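Local coordinates for protein ACDH-11, isoform b (Caenorhabditis elegans, PDB 4Y9J), which belongs to the acyl-CoA dehydrogenase family of flavoproteins and carries flavin-adenine dinucleotide in a four-chain assembly, at residues L278-Q282 / R437-V441. Sequence-based numbering, arbitrary orientation.
Sequences LGTKQ and RDAQV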
loop_
_atom_site.group_PDB
_atom_site.type_symbol
_atom_site.label_atom_id
_atom_site.label_comp_id
_atom_site.label_asym_id
_atom_site.label_seq_id
_atom_site.Cartn_x
_atom_site.Cartn_y
_atom_site.Cartn_z
ATOM N N LEU B 278 -8.655 -14.778 1.407
ATOM C CA LEU B 278 -8.117 -15.370 0.170
ATOM C C LEU B 278 -8.733 -14.818 -1.101
ATOM O O LEU B 278 -8.029 -14.448 -2.098
ATOM C CB LEU B 278 -8.264 -16.920 0.183
ATOM C CG LEU B 278 -7.955 -17.682 -1.109
ATOM C CD1 LEU B 278 -6.536 -17.395 -1.628
ATOM C CD2 LEU B 278 -8.198 -19.186 -0.883
ATOM N N GLY B 279 -10.065 -14.856 -1.084
ATOM C CA GLY B 279 -10.870 -14.278 -2.127
ATOM C C GLY B 279 -12.058 -13.575 -1.565
ATOM O O GLY B 279 -12.114 -13.328 -0.363
ATOM N N THR B 280 -13.051 -13.259 -2.427
ATOM C CA THR B 280 -14.099 -12.325 -2.054
ATOM C C THR B 280 -13.562 -10.985 -1.531
ATOM O O THR B 280 -14.217 -10.279 -0.721
ATOM C CB THR B 280 -15.189 -12.925 -1.087
ATOM O OG1 THR B 280 -14.687 -13.026 0.244
ATOM C CG2 THR B 280 -15.685 -14.379 -1.537
ATOM N N LYS B 281 -12.374 -10.611 -1.980
ATOM C CA LYS B 281 -11.730 -9.413 -1.493
ATOM C C LYS B 281 -12.559 -8.113 -1.800
ATOM O O LYS B 281 -12.381 -7.115 -1.123
ATOM C CB LYS B 281 -10.277 -9.263 -2.106
ATOM C CG LYS B 281 -9.290 -10.320 -1.653
ATOM C CD LYS B 281 -7.849 -9.995 -2.170
ATOM C CE LYS B 281 -6.782 -10.917 -1.600
ATOM N NZ LYS B 281 -6.637 -10.629 -0.163
ATOM N N GLN B 282 -13.397 -8.178 -2.804
ATOM C CA GLN B 282 -14.302 -7.121 -3.181
ATOM C C GLN B 282 -15.300 -6.805 -2.081
ATOM O O GLN B 282 -15.744 -5.647 -1.943
ATOM C CB GLN B 282 -15.113 -7.465 -4.463
ATOM C CG GLN B 282 -14.352 -8.125 -5.617
ATOM C CD GLN B 282 -14.279 -9.652 -5.497
ATOM O OE1 GLN B 282 -14.350 -10.236 -4.423
ATOM N NE2 GLN B 282 -14.135 -10.268 -6.601
ATOM N N ARG B 437 -9.702 -18.013 -6.616
ATOM C CA ARG B 437 -9.714 -17.540 -5.231
ATOM C C ARG B 437 -11.194 -17.402 -4.728
ATOM O O ARG B 437 -11.530 -17.792 -3.596
ATOM C CB ARG B 437 -8.919 -16.240 -5.121
ATOM C CG ARG B 437 -7.394 -16.464 -5.371
ATOM C CD ARG B 437 -6.621 -15.246 -4.965
ATOM N NE ARG B 437 -6.813 -14.153 -5.871
ATOM C CZ ARG B 437 -7.654 -13.156 -5.744
ATOM N NH1 ARG B 437 -8.413 -13.014 -4.665
ATOM N NH2 ARG B 437 -7.652 -12.222 -6.693
ATOM N N ASP B 438 -12.023 -16.804 -5.556
ATOM C CA ASP B 438 -13.443 -16.628 -5.303
ATOM C C ASP B 438 -14.256 -17.951 -5.272
ATOM O O ASP B 438 -15.048 -18.174 -4.359
ATOM C CB ASP B 438 -14.058 -15.579 -6.244
ATOM C CG ASP B 438 -13.497 -14.100 -5.989
ATOM O OD1 ASP B 438 -12.606 -13.850 -5.094
ATOM O OD2 ASP B 438 -13.981 -13.126 -6.694
ATOM N N ALA B 439 -13.998 -18.840 -6.229
ATOM C CA ALA B 439 -14.654 -20.145 -6.269
ATOM C C ALA B 439 -14.374 -20.942 -4.979
ATOM O O ALA B 439 -15.217 -21.710 -4.542
ATOM C CB ALA B 439 -14.166 -20.949 -7.483
ATOM N N GLN B 440 -13.207 -20.735 -4.359
ATOM C CA GLN B 440 -12.846 -21.389 -3.115
ATOM C C GLN B 440 -13.724 -20.991 -1.916
ATOM O O GLN B 440 -13.772 -21.712 -0.928
ATOM C CB GLN B 440 -11.334 -21.233 -2.852
ATOM C CG GLN B 440 -10.806 -21.757 -1.544
ATOM C CD GLN B 440 -10.926 -23.289 -1.452
ATOM O OE1 GLN B 440 -11.942 -23.820 -0.901
ATOM N NE2 GLN B 440 -10.022 -23.968 -2.034
ATOM N N VAL B 441 -14.405 -19.839 -1.967
ATOM C CA VAL B 441 -15.355 -19.556 -0.894
ATOM C C VAL B 441 -16.576 -20.555 -0.870
ATOM O O VAL B 441 -17.162 -20.833 0.179
ATOM C CB VAL B 441 -15.869 -18.108 -0.935
ATOM C CG1 VAL B 441 -17.018 -17.917 -1.892
ATOM C CG2 VAL B 441 -16.237 -17.699 0.496
HETATM O O HOH W 1 -11.043 -11.668 -4.465
#
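D438, on helix 432-439, turns its carboxylate to the loop 278-282, where OD1 takes the backbone N of T280 and a water, and OD2 takes the side-chain amide of Q282. T280 N reaches D438 OD1 at 2.8 Å, coming from well above the carboxylate plane. Q282 NE2 meets D438 OD2 at 2.9 Å on its syn lone pair. That second bond is almost straight (178°) and lies in the plane of the Q282 amide; the bend of the Q282 chain at chi2 (87°) brings the amide round to D438. The water accepts from K281 N and R437 NH1 and donates to D438 OD1, tying both helix side chains to the loop.

R437 folds back at chi3 (-72°), and its NH1 then sits 3.0 Å from L278 O, in the carbonyl plane and on a lone pair. Salt bridges from NE to E428 and from NH2 to E73 fix the rest of the guanidinium, and the methylenes of K281 pass it at about a right angle. Apolar contacts flank these bonds: L278 CD2 lies on Q440 CG at 3.7 Å. T280 CG2 packs against the V441 side chain, 3.8 Å from V441 CB. T280 and V441 both line the FAD pocket, where a loop of the acyl-CoA dehydrogenase middle domain meets the helical acyl-CoA dehydrogenase C-terminal domain beside the flavin.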